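Local coordinates for protein alpha-fucosidase (Bifidobacterium bifidum, PDB 2EAC) that probably hydrolyses alpha-L-fucosidic linkages of fucosylated glycans, the chain being the piece of a longer protein that holds the family 95 catalytic domain and its flanking domains, at residues A[563-568]-A[679-684]; A[419-424]-A[509-514]; A[673-678]-A[707-712]; A[721-726]-A[759-764]. All blocks are in the same frame, centred on the assembly; numbering follows the deposited sequence.

Contact 1. Residues A[563-568]-A[679-684]. With DFU ((2S,3R,4S,5R)-2-methylpiperidine-3,4,5-triol), chain E.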
# COMPACT_ATOMS: atom_id res chain seq x y z
N ALA A 563 -1.32 19.45 -16.90
CA ALA A 563 -0.77 18.55 -15.88
C ALA A 563 -0.11 19.26 -14.71
O ALA A 563 0.36 20.38 -14.83
CB ALA A 563 0.19 17.57 -16.51
N TYR A 564 -0.10 18.61 -13.56
CA TYR A 564 0.60 19.05 -12.40
C TYR A 564 1.47 17.87 -11.96
O TYR A 564 0.99 16.73 -11.93
CB TYR A 564 -0.38 19.36 -11.28
CG TYR A 564 0.26 19.90 -10.03
CD1 TYR A 564 1.02 21.05 -10.07
CD2 TYR A 564 0.04 19.28 -8.78
CE1 TYR A 564 1.59 21.58 -8.90
CE2 TYR A 564 0.61 19.80 -7.62
CZ TYR A 564 1.38 20.95 -7.69
OH TYR A 564 1.95 21.49 -6.56
N SER A 565 2.73 18.15 -11.64
CA SER A 565 3.64 17.11 -11.15
C SER A 565 3.49 17.01 -9.62
O SER A 565 3.81 17.96 -8.90
CB SER A 565 5.07 17.44 -11.55
OG SER A 565 5.95 16.33 -11.34
N PRO A 566 2.94 15.89 -9.12
CA PRO A 566 2.81 15.85 -7.67
C PRO A 566 4.16 16.05 -6.95
O PRO A 566 5.17 15.47 -7.38
CB PRO A 566 2.25 14.45 -7.41
CG PRO A 566 1.57 14.05 -8.69
CD PRO A 566 2.44 14.67 -9.77
N GLU A 567 4.23 16.91 -5.94
CA GLU A 567 3.27 17.98 -5.68
C GLU A 567 4.08 19.29 -5.60
O GLU A 567 4.20 19.90 -4.55
CB GLU A 567 2.46 17.73 -4.39
CG GLU A 567 1.32 16.68 -4.56
CD GLU A 567 0.40 16.56 -3.34
OE1 GLU A 567 -0.50 15.66 -3.37
OE2 GLU A 567 0.59 17.32 -2.35
N GLN A 568 4.65 19.70 -6.73
CA GLN A 568 5.48 20.90 -6.79
C GLN A 568 5.48 21.49 -8.21
O GLN A 568 4.94 20.89 -9.16
CB GLN A 568 6.93 20.62 -6.34
CG GLN A 568 7.73 19.80 -7.36
CD GLN A 568 9.26 19.77 -7.15
OE1 GLN A 568 9.95 19.03 -7.86
NE2 GLN A 568 9.77 20.55 -6.21
N HIS A 679 8.10 14.10 -3.21
CA HIS A 679 7.71 13.32 -4.41
C HIS A 679 8.88 13.28 -5.39
O HIS A 679 9.68 14.23 -5.45
CB HIS A 679 6.48 13.96 -5.09
CG HIS A 679 5.20 13.84 -4.32
ND1 HIS A 679 4.26 12.85 -4.58
CD2 HIS A 679 4.71 14.58 -3.30
CE1 HIS A 679 3.25 12.99 -3.73
NE2 HIS A 679 3.49 14.03 -2.95
N MET A 680 8.99 12.20 -6.16
CA MET A 680 9.92 12.14 -7.27
C MET A 680 9.13 11.63 -8.47
O MET A 680 9.36 10.54 -8.99
CB MET A 680 11.10 11.22 -6.93
CG MET A 680 11.80 11.61 -5.60
SD MET A 680 13.32 10.67 -5.36
CE MET A 680 12.69 8.99 -5.34
N SER A 681 8.15 12.45 -8.88
CA SER A 681 7.08 11.99 -9.74
C SER A 681 7.65 11.71 -11.11
O SER A 681 7.06 10.99 -11.90
CB SER A 681 5.94 13.03 -9.75
OG SER A 681 5.24 12.99 -8.50
N HIS A 682 8.83 12.26 -11.37
CA HIS A 682 9.44 12.13 -12.69
C HIS A 682 10.36 10.91 -12.84
O HIS A 682 10.86 10.66 -13.93
CB HIS A 682 10.18 13.40 -13.04
CG HIS A 682 11.32 13.71 -12.13
ND1 HIS A 682 11.19 13.71 -10.76
CD2 HIS A 682 12.60 14.05 -12.40
CE1 HIS A 682 12.36 14.03 -10.22
NE2 HIS A 682 13.22 14.24 -11.19
N LEU A 683 10.55 10.15 -11.76
CA LEU A 683 11.41 8.98 -11.75
C LEU A 683 10.65 7.65 -11.66
O LEU A 683 11.25 6.59 -11.44
CB LEU A 683 12.43 9.09 -10.61
CG LEU A 683 13.36 10.32 -10.62
CD1 LEU A 683 14.29 10.33 -9.40
CD2 LEU A 683 14.22 10.42 -11.91
N LEU A 684 9.34 7.69 -11.91
CA LEU A 684 8.50 6.49 -11.85
C LEU A 684 8.87 5.49 -12.94
O LEU A 684 8.59 4.29 -12.80
CB LEU A 684 7.00 6.85 -11.93
CG LEU A 684 6.40 7.76 -10.82
CD1 LEU A 684 4.89 7.77 -10.90
CD2 LEU A 684 6.87 7.35 -9.42
C1 DFU E . 0.05 13.71 -0.50
C2 DFU E . 1.52 13.75 -0.09
C3 DFU E . 1.65 13.83 1.43
C4 DFU E . 0.91 12.67 2.11
C5 DFU E . -0.56 12.65 1.68
C6 DFU E . -1.31 11.46 2.29
O4 DFU E . 1.52 11.42 1.72
O3 DFU E . 3.04 13.80 1.79
O2 DFU E . 2.19 14.83 -0.77
N5 DFU E . -0.62 12.64 0.23
O HOH W 1 7.80 15.27 -8.02
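The His679 imidazole lies over the Pro566 backbone, one face turned to its carbonyl carbon, while the pyrrolidine adds a CH-pi contact in which CB stands 4.2 Å from the ring centroid. A cis peptide joins Pro566 to Glu567, and the Glu567 side chain crosses the same ring obliquely, CG lying 3.8 Å from His679 NE2. With Pro566 and Glu567 both on one side of the imidazole and Trp723 of helix 722-735 edge-to-face from the other, its NE2 edge faces the bound iminosugar and makes a nearly straight hydrogen bond to DFU O2 (2.7 Å, 166°). CG anti to the carbonyl carbon, chi1 -70°, carries the ring there. Glu567 OE2 accepts only a weak bond from DFU O2, at 3.4 Å; its carboxylate is engaged more firmly by Asn422 at OE1 and by a salt bridge from Arg678 at OE2. An alanine in place of His679 would probably leave DFU O2 without its shortest link in this contact and uncover the backbone of Pro566. Behind the ring, Ser681 OG donates to Pro566 O (2.7 Å), and a water that donates a hydrogen bond to that oxygen accepts one from Ser681 N, so two donors grip one buried carbonyl. The contact sits between strand 558-565 with its following turn and the loop leading to helix 700-711, Tyr578 of helix 577-596 touching Pro566 and Ser681.

Contact 2. Residues A[419-424]-A[509-514]. With DFU ((2S,3R,4S,5R)-2-methylpiperidine-3,4,5-triol), chain E.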
# COMPACT_ATOMS: atom_id res chain seq x y z
N PHE A 419 -7.90 6.62 0.52
CA PHE A 419 -7.16 5.91 -0.56
C PHE A 419 -6.55 6.97 -1.46
O PHE A 419 -7.26 7.65 -2.24
CB PHE A 419 -8.08 4.92 -1.31
CG PHE A 419 -8.85 3.98 -0.39
CD1 PHE A 419 -8.21 2.90 0.22
CD2 PHE A 419 -10.19 4.20 -0.10
CE1 PHE A 419 -8.91 2.05 1.09
CE2 PHE A 419 -10.91 3.37 0.75
CZ PHE A 419 -10.25 2.28 1.36
N HIS A 420 -5.24 7.15 -1.30
CA HIS A 420 -4.55 8.28 -1.86
C HIS A 420 -3.68 7.77 -3.00
O HIS A 420 -2.69 7.05 -2.77
CB HIS A 420 -3.70 8.91 -0.76
CG HIS A 420 -3.96 10.37 -0.55
ND1 HIS A 420 -3.18 11.35 -1.13
CD2 HIS A 420 -4.91 11.01 0.18
CE1 HIS A 420 -3.64 12.54 -0.76
NE2 HIS A 420 -4.69 12.36 0.03
N MET A 421 -4.05 8.12 -4.23
CA MET A 421 -3.57 7.39 -5.39
C MET A 421 -2.54 8.19 -6.19
O MET A 421 -2.37 7.95 -7.39
CB MET A 421 -4.73 6.97 -6.31
CG MET A 421 -5.81 6.11 -5.71
SD MET A 421 -6.48 4.90 -6.93
CE MET A 421 -7.05 5.91 -8.30
N ASN A 422 -1.86 9.14 -5.55
CA ASN A 422 -0.74 9.79 -6.22
C ASN A 422 0.62 9.37 -5.67
O ASN A 422 1.61 10.11 -5.84
CB ASN A 422 -0.87 11.33 -6.33
CG ASN A 422 -0.68 12.05 -5.00
OD1 ASN A 422 -0.79 11.44 -3.94
ND2 ASN A 422 -0.38 13.36 -5.06
N VAL A 423 0.63 8.23 -4.96
CA VAL A 423 1.84 7.47 -4.53
C VAL A 423 1.50 6.52 -3.37
O VAL A 423 2.10 5.45 -3.26
CB VAL A 423 3.09 8.34 -4.09
CG1 VAL A 423 2.78 9.24 -2.88
CG2 VAL A 423 4.36 7.43 -3.81
N ASN A 424 0.56 6.91 -2.50
CA ASN A 424 0.48 6.21 -1.23
C ASN A 424 -0.16 4.83 -1.33
O ASN A 424 0.36 3.86 -0.72
CB ASN A 424 -0.21 7.06 -0.15
CG ASN A 424 0.30 8.48 -0.13
OD1 ASN A 424 -0.13 9.30 -0.92
ND2 ASN A 424 1.25 8.75 0.75
N PRO A 509 -3.84 5.10 -14.47
CA PRO A 509 -2.67 4.42 -15.02
C PRO A 509 -1.70 3.87 -13.98
O PRO A 509 -1.27 2.75 -14.09
CB PRO A 509 -2.00 5.52 -15.85
CG PRO A 509 -3.14 6.23 -16.40
CD PRO A 509 -4.17 6.28 -15.29
N TRP A 510 -1.37 4.65 -12.95
CA TRP A 510 -0.36 4.22 -12.02
C TRP A 510 -0.86 3.10 -11.15
O TRP A 510 -0.18 2.11 -11.01
CB TRP A 510 0.13 5.40 -11.18
CG TRP A 510 1.33 5.12 -10.28
CD1 TRP A 510 2.03 3.95 -10.16
CD2 TRP A 510 1.97 6.06 -9.40
NE1 TRP A 510 3.06 4.11 -9.27
CE2 TRP A 510 3.04 5.39 -8.78
CE3 TRP A 510 1.74 7.41 -9.08
CZ2 TRP A 510 3.88 6.01 -7.84
CZ3 TRP A 510 2.60 8.03 -8.13
CH2 TRP A 510 3.65 7.33 -7.55
N ILE A 511 -2.05 3.21 -10.56
CA ILE A 511 -2.56 2.07 -9.77
C ILE A 511 -2.75 0.79 -10.63
O ILE A 511 -2.72 -0.32 -10.11
CB ILE A 511 -3.87 2.45 -8.97
CG1 ILE A 511 -4.07 1.50 -7.75
CG2 ILE A 511 -5.08 2.49 -9.95
CD1 ILE A 511 -3.07 1.69 -6.60
N LEU A 512 -2.95 0.95 -11.94
CA LEU A 512 -3.01 -0.20 -12.86
C LEU A 512 -1.67 -0.92 -13.02
O LEU A 512 -1.65 -2.07 -13.45
CB LEU A 512 -3.55 0.20 -14.25
CG LEU A 512 -5.04 0.50 -14.31
CD1 LEU A 512 -5.44 0.98 -15.71
CD2 LEU A 512 -5.91 -0.71 -13.84
N GLN A 513 -0.56 -0.28 -12.71
CA GLN A 513 0.70 -1.05 -12.52
C GLN A 513 0.59 -2.07 -11.39
O GLN A 513 0.87 -3.27 -11.57
CB GLN A 513 1.88 -0.13 -12.25
CG GLN A 513 2.23 0.70 -13.45
CD GLN A 513 3.57 1.36 -13.32
OE1 GLN A 513 4.54 0.75 -12.87
NE2 GLN A 513 3.64 2.61 -13.75
N ASN A 514 0.17 -1.62 -10.20
CA ASN A 514 -0.00 -2.58 -9.08
C ASN A 514 -0.91 -3.75 -9.46
O ASN A 514 -0.65 -4.90 -9.09
CB ASN A 514 -0.56 -1.88 -7.84
CG ASN A 514 0.37 -0.82 -7.28
OD1 ASN A 514 1.11 -1.06 -6.29
ND2 ASN A 514 0.36 0.36 -7.90
C1 DFU E . 0.05 13.71 -0.50
C2 DFU E . 1.52 13.75 -0.09
C3 DFU E . 1.65 13.83 1.43
C4 DFU E . 0.91 12.67 2.11
C5 DFU E . -0.56 12.65 1.68
C6 DFU E . -1.31 11.46 2.29
O4 DFU E . 1.52 11.42 1.72
O3 DFU E . 3.04 13.80 1.79
O2 DFU E . 2.19 14.83 -0.77
N5 DFU E . -0.62 12.64 0.23
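Trp510 presses the six-membered rim of its indole against the Asn422 carbonyl and the CA and CB of Val423, the tight part of the contact: CZ3 stands 3.2 Å from Asn422 O, and CH2 3.6 Å from Val423 CB. The indole reaches so far because CG is anti to the backbone N, chi1 -172°, and it then lies beside Val423, pointing the same way. The looser part is the next helical residue, where Ile511 CG2 meets Met421 SD at 4.1 Å, the two chains crossing at about a right angle. No polar bond joins the two segments; those of 419-424 go elsewhere, Asn422 ND2 to Glu567, and Asn424 ND2 to DFU O4 at 2.9 Å and to Asp767. The face of the His420 imidazole looks at the iminosugar, with DFU C6 centred 3.9 Å above the ring plane. An alanine at His420 would probably strip the methyl group of its flat support and leave the ligand freer to shift. Val423 is at the N-cap position of helix 424-428, and helix 507-522 packs behind the turn that brings His420 and Asn424 to the iminosugar, consistent with the (alpha/alpha)6 barrel of family 95 catalytic domains.

Contact 3. Residues A[673-678]-A[707-712]. With DFU ((2S,3R,4S,5R)-2-methylpiperidine-3,4,5-triol), chain E.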
# COMPACT_ATOMS: atom_id res chain seq x y z
N ALA A 673 12.81 24.69 -3.60
CA ALA A 673 14.17 25.27 -3.77
C ALA A 673 15.33 24.50 -3.18
O ALA A 673 16.40 24.44 -3.78
CB ALA A 673 14.20 26.74 -3.29
N ASP A 674 15.18 23.90 -2.00
CA ASP A 674 16.25 23.03 -1.51
C ASP A 674 16.06 21.83 -2.44
O ASP A 674 15.13 21.81 -3.24
CB ASP A 674 16.12 22.75 0.00
CG ASP A 674 14.91 21.82 0.37
OD1 ASP A 674 14.20 21.29 -0.53
OD2 ASP A 674 14.71 21.59 1.59
N ASN A 675 16.88 20.84 -2.53
CA ASN A 675 16.35 19.99 -3.69
C ASN A 675 15.50 18.76 -3.32
O ASN A 675 15.39 17.76 -4.07
CB ASN A 675 17.44 19.69 -4.69
CG ASN A 675 17.95 20.96 -5.37
OD1 ASN A 675 17.24 21.60 -6.12
ND2 ASN A 675 19.20 21.29 -5.12
N GLN A 676 14.85 18.88 -2.17
CA GLN A 676 14.46 17.73 -1.36
C GLN A 676 13.01 17.41 -1.46
O GLN A 676 12.46 16.76 -0.56
CB GLN A 676 14.85 17.97 0.11
CG GLN A 676 16.35 18.36 0.29
CD GLN A 676 17.30 17.32 -0.29
OE1 GLN A 676 17.18 16.13 -0.01
NE2 GLN A 676 18.24 17.76 -1.12
N HIS A 677 12.40 17.80 -2.57
CA HIS A 677 10.95 17.59 -2.70
C HIS A 677 10.60 16.13 -2.40
O HIS A 677 11.25 15.22 -2.90
CB HIS A 677 10.41 18.00 -4.06
CG HIS A 677 8.92 17.92 -4.13
ND1 HIS A 677 8.11 18.57 -3.21
CD2 HIS A 677 8.09 17.23 -4.94
CE1 HIS A 677 6.84 18.29 -3.47
NE2 HIS A 677 6.81 17.48 -4.52
N ARG A 678 9.57 15.91 -1.59
CA ARG A 678 9.29 14.56 -1.13
C ARG A 678 8.92 13.61 -2.27
O ARG A 678 9.36 12.46 -2.28
CB ARG A 678 8.21 14.59 -0.04
CG ARG A 678 6.88 15.27 -0.42
CD ARG A 678 6.04 15.58 0.88
NE ARG A 678 4.70 15.99 0.46
CZ ARG A 678 4.42 17.17 -0.11
NH1 ARG A 678 5.38 18.09 -0.24
NH2 ARG A 678 3.18 17.43 -0.51
N LEU A 707 18.29 11.44 -8.48
CA LEU A 707 18.18 10.88 -7.14
C LEU A 707 19.12 11.57 -6.15
O LEU A 707 18.72 11.84 -5.04
CB LEU A 707 18.42 9.35 -7.14
CG LEU A 707 17.35 8.38 -7.65
CD1 LEU A 707 17.86 6.92 -7.69
CD2 LEU A 707 16.07 8.53 -6.79
N ARG A 708 20.37 11.82 -6.55
CA ARG A 708 21.37 12.45 -5.66
C ARG A 708 20.87 13.82 -5.22
O ARG A 708 20.89 14.15 -4.03
CB ARG A 708 22.75 12.57 -6.36
CG ARG A 708 23.58 11.28 -6.33
CD ARG A 708 24.95 11.36 -7.12
NE ARG A 708 25.14 10.18 -8.00
CZ ARG A 708 25.43 8.92 -7.59
NH1 ARG A 708 25.61 8.61 -6.30
NH2 ARG A 708 25.55 7.96 -8.48
N TYR A 709 20.41 14.63 -6.18
CA TYR A 709 19.83 15.94 -5.84
C TYR A 709 18.63 15.84 -4.89
O TYR A 709 18.50 16.67 -3.99
CB TYR A 709 19.46 16.67 -7.12
CG TYR A 709 20.65 17.31 -7.81
CD1 TYR A 709 21.47 18.23 -7.12
CD2 TYR A 709 20.92 17.06 -9.16
CE1 TYR A 709 22.56 18.85 -7.76
CE2 TYR A 709 22.01 17.69 -9.82
CZ TYR A 709 22.82 18.57 -9.10
OH TYR A 709 23.88 19.21 -9.72
N ARG A 710 17.76 14.84 -5.11
CA ARG A 710 16.59 14.60 -4.25
C ARG A 710 16.91 14.08 -2.84
O ARG A 710 16.03 14.09 -1.97
CB ARG A 710 15.60 13.66 -4.95
CG ARG A 710 14.69 14.32 -6.00
CD ARG A 710 13.70 15.32 -5.34
NE ARG A 710 12.40 15.35 -6.00
CZ ARG A 710 12.15 16.01 -7.13
NH1 ARG A 710 13.12 16.70 -7.73
NH2 ARG A 710 10.94 15.97 -7.67
N CYS A 711 18.13 13.60 -2.58
CA CYS A 711 18.41 12.97 -1.27
C CYS A 711 19.57 13.59 -0.49
O CYS A 711 19.69 13.37 0.73
CB CYS A 711 18.71 11.46 -1.43
SG CYS A 711 17.50 10.54 -2.38
N PHE A 712 20.43 14.31 -1.21
CA PHE A 712 21.74 14.81 -0.69
C PHE A 712 21.92 16.32 -0.86
O PHE A 712 21.49 16.90 -1.85
CB PHE A 712 22.91 14.13 -1.42
CG PHE A 712 23.10 12.67 -1.06
CD1 PHE A 712 23.88 12.30 0.03
CD2 PHE A 712 22.51 11.67 -1.83
CE1 PHE A 712 24.06 10.97 0.36
CE2 PHE A 712 22.68 10.32 -1.51
CZ PHE A 712 23.46 9.97 -0.41
C1 DFU E . 0.05 13.71 -0.50
C2 DFU E . 1.52 13.75 -0.09
C3 DFU E . 1.65 13.83 1.43
C4 DFU E . 0.91 12.67 2.11
C5 DFU E . -0.56 12.65 1.68
C6 DFU E . -1.31 11.46 2.29
O4 DFU E . 1.52 11.42 1.72
O3 DFU E . 3.04 13.80 1.79
O2 DFU E . 2.19 14.83 -0.77
N5 DFU E . -0.62 12.64 0.23
O HOH W 2 15.56 17.83 -6.96
O HOH W 3 20.49 18.89 -3.54
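In the loop that carries Arg678 into the iminosugar pocket, Asn675, Gln676 and His677 settle on helix 700-711 and the residue Phe712 that follows. An Asx turn shapes the approach: Asp674 OD1 accepts from Gln676 N at 3.0 Å, the donor lying above the carboxylate plane. Asn675 O then faces Arg710, touching its CD at 3.2 Å and receiving a CA-H...O contact from Arg710 CA, while a water links that carbonyl to Arg710 NH1 from the edge of the guanidinium. A second water lies between Asn675 ND2, Tyr709 O and Phe712 O, donating to both carbonyls. Gln676, bent at chi2, brings NE2 to Phe712 O for a weak hydrogen bond of 3.4 Å. His677 runs alongside Arg710, its CB over one face of the guanidinium and its ring plane turned 71° from that group. Arg710 is fixed further by His679 O, which its NE bonds, and by a salt bridge to Glu652. Beyond this support Arg678 extends to the ligand: NE donates to DFU O3 (3.1 Å, 149°), and NH2 to DFU O2 at 2.8 Å. A mostly water-mediated, backbone-directed seam thus carries a sugar-gripping arginine, in keeping with the loop-built substrate pocket of an (alpha/alpha)6-barrel glycosidase.

Contact 4. Residues A[721-726]-A[759-764]. With DFU ((2S,3R,4S,5R)-2-methylpiperidine-3,4,5-triol), chain E.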
# COMPACT_ATOMS: atom_id res chain seq x y z
N THR A 721 9.89 12.61 4.63
CA THR A 721 8.75 11.84 5.19
C THR A 721 9.05 10.34 5.04
O THR A 721 9.76 9.93 4.13
CB THR A 721 7.43 12.17 4.45
OG1 THR A 721 7.47 11.62 3.14
CG2 THR A 721 7.22 13.66 4.31
N GLY A 722 8.50 9.51 5.91
CA GLY A 722 8.70 8.07 5.81
C GLY A 722 8.44 7.47 4.43
O GLY A 722 9.22 6.62 3.96
N TRP A 723 7.35 7.89 3.78
CA TRP A 723 7.04 7.36 2.46
C TRP A 723 8.04 7.85 1.39
O TRP A 723 8.37 7.11 0.45
CB TRP A 723 5.59 7.67 2.03
CG TRP A 723 5.28 9.11 1.66
CD1 TRP A 723 4.64 10.05 2.45
CD2 TRP A 723 5.59 9.78 0.43
NE1 TRP A 723 4.56 11.25 1.79
CE2 TRP A 723 5.12 11.12 0.55
CE3 TRP A 723 6.25 9.39 -0.75
CZ2 TRP A 723 5.26 12.05 -0.47
CZ3 TRP A 723 6.38 10.32 -1.77
CH2 TRP A 723 5.89 11.64 -1.62
N ALA A 724 8.48 9.10 1.53
CA ALA A 724 9.42 9.70 0.59
C ALA A 724 10.74 8.95 0.71
O ALA A 724 11.41 8.68 -0.28
CB ALA A 724 9.59 11.17 0.89
N ILE A 725 11.12 8.59 1.92
CA ILE A 725 12.30 7.76 2.12
C ILE A 725 12.03 6.34 1.56
O ILE A 725 12.92 5.72 0.99
CB ILE A 725 12.77 7.72 3.61
CG1 ILE A 725 13.07 9.13 4.18
CG2 ILE A 725 14.07 6.87 3.76
CD1 ILE A 725 13.28 9.15 5.75
N GLY A 726 10.81 5.83 1.75
CA GLY A 726 10.46 4.49 1.22
C GLY A 726 10.55 4.43 -0.31
O GLY A 726 11.08 3.44 -0.87
N ASP A 759 5.47 3.47 10.62
CA ASP A 759 6.07 4.51 9.79
C ASP A 759 5.37 5.86 10.04
O ASP A 759 4.17 5.90 10.28
CB ASP A 759 5.94 4.13 8.31
CG ASP A 759 6.37 5.24 7.40
OD1 ASP A 759 7.60 5.38 7.23
OD2 ASP A 759 5.50 5.98 6.88
N TYR A 760 6.12 6.96 9.97
CA TYR A 760 5.51 8.26 10.11
C TYR A 760 5.91 9.30 9.09
O TYR A 760 7.02 9.32 8.52
CB TYR A 760 5.62 8.79 11.54
CG TYR A 760 6.98 9.28 12.03
CD1 TYR A 760 7.43 10.58 11.76
CD2 TYR A 760 7.77 8.48 12.88
CE1 TYR A 760 8.65 11.05 12.27
CE2 TYR A 760 8.97 8.95 13.42
CZ TYR A 760 9.42 10.22 13.09
OH TYR A 760 10.61 10.67 13.62
N HIS A 761 4.97 10.19 8.84
CA HIS A 761 5.15 11.24 7.87
C HIS A 761 5.87 12.50 8.45
O HIS A 761 6.74 13.02 7.76
CB HIS A 761 3.77 11.51 7.24
CG HIS A 761 3.74 12.59 6.21
ND1 HIS A 761 3.87 13.92 6.54
CD2 HIS A 761 3.52 12.54 4.88
CE1 HIS A 761 3.76 14.65 5.44
NE2 HIS A 761 3.54 13.84 4.42
N ALA A 762 5.58 13.02 9.66
CA ALA A 762 4.51 12.66 10.59
C ALA A 762 3.15 13.22 10.14
O ALA A 762 3.08 14.16 9.32
CB ALA A 762 4.87 13.19 12.03
N PRO A 763 2.05 12.65 10.66
CA PRO A 763 1.87 11.57 11.65
C PRO A 763 2.04 10.15 11.05
O PRO A 763 2.55 9.99 9.93
CB PRO A 763 0.43 11.78 12.12
CG PRO A 763 -0.28 12.30 10.89
CD PRO A 763 0.75 13.20 10.21
N PHE A 764 1.64 9.13 11.81
CA PHE A 764 1.59 7.73 11.35
C PHE A 764 0.94 7.66 9.99
O PHE A 764 -0.19 8.12 9.82
CB PHE A 764 0.77 6.88 12.34
CG PHE A 764 0.26 5.55 11.76
CD1 PHE A 764 1.10 4.70 11.04
CD2 PHE A 764 -1.06 5.14 12.00
CE1 PHE A 764 0.62 3.45 10.53
CE2 PHE A 764 -1.56 3.89 11.48
CZ PHE A 764 -0.70 3.04 10.76
C1 DFU E . 0.05 13.71 -0.50
C2 DFU E . 1.52 13.75 -0.09
C3 DFU E . 1.65 13.83 1.43
C4 DFU E . 0.91 12.67 2.11
C5 DFU E . -0.56 12.65 1.68
C6 DFU E . -1.31 11.46 2.29
O4 DFU E . 1.52 11.42 1.72
O3 DFU E . 3.04 13.80 1.79
O2 DFU E . 2.19 14.83 -0.77
N5 DFU E . -0.62 12.64 0.23
O HOH W 4 4.90 8.46 5.53
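Thr721, the N-cap of helix 722-735, sets its methyl over the His761 imidazole: CG2 stands 3.7 Å from the ring centroid, a CH-pi contact over the face. Its OG1 lies between the backbone N and the carbonyl carbon, chi1 70°, and from there accepts from Ala724 N at 3.2 Å while hanging over one face of the Trp723 indole. One threonine thus caps the helix and touches both rings by which this contact meets the ligand. Gly722 follows, its N donating to Tyr760 O at 3.0 Å. Asp759 OD1 comes within 3.2 Å of Gly722 CA, on the side where a beta carbon would stand, so the bare backbone lets the two chains come this close. A water accepting weakly from Trp723 N donates to Asp759 OD2 and ties the first turn of the helix to the same aspartate. Trp723 itself points its pyrrole edge at the iminosugar, NE1 donating to DFU O3 (3.0 Å, 147°). His761 NE2 meets the same hydroxyl at 2.7 Å, so the indole and imidazole converge on one oxygen, rim to rim, their planes 37° apart. On the far edge of the imidazole, His761 ND1 donates to Ala762 O at 2.9 Å, which limits how the ring can turn. The peptides on both sides of Ala762 are cis, and their bend probably helps to bring Ala762 O within range. A capped helix start paired with a histidine loop in this way builds part of the sugar site in the family 95 catalytic domain.

Contacts 1 and 2 are buried, whereas contacts 3 and 4 are partly buried; contact 3 has two bridging waters, contacts 1 and 4 one each, and contact 2 none found. All four lie inside the family 95 catalytic domain and reach the same iminosugar. Contacts 1 and 3 share the loop that leads to helix 700-711 and are joined by bonds from His679 O to Arg710 and from Glu567 N to His677. Contact 2, the apolar one, meets contact 1 through Asn422 and Glu567 and through the packing of Leu684 on Trp510. In contact 4 Trp723 lies beside His679, Val423 and Arg678 and so touches contacts 1, 2 and 3, while contacts 2 and 3 do not touch.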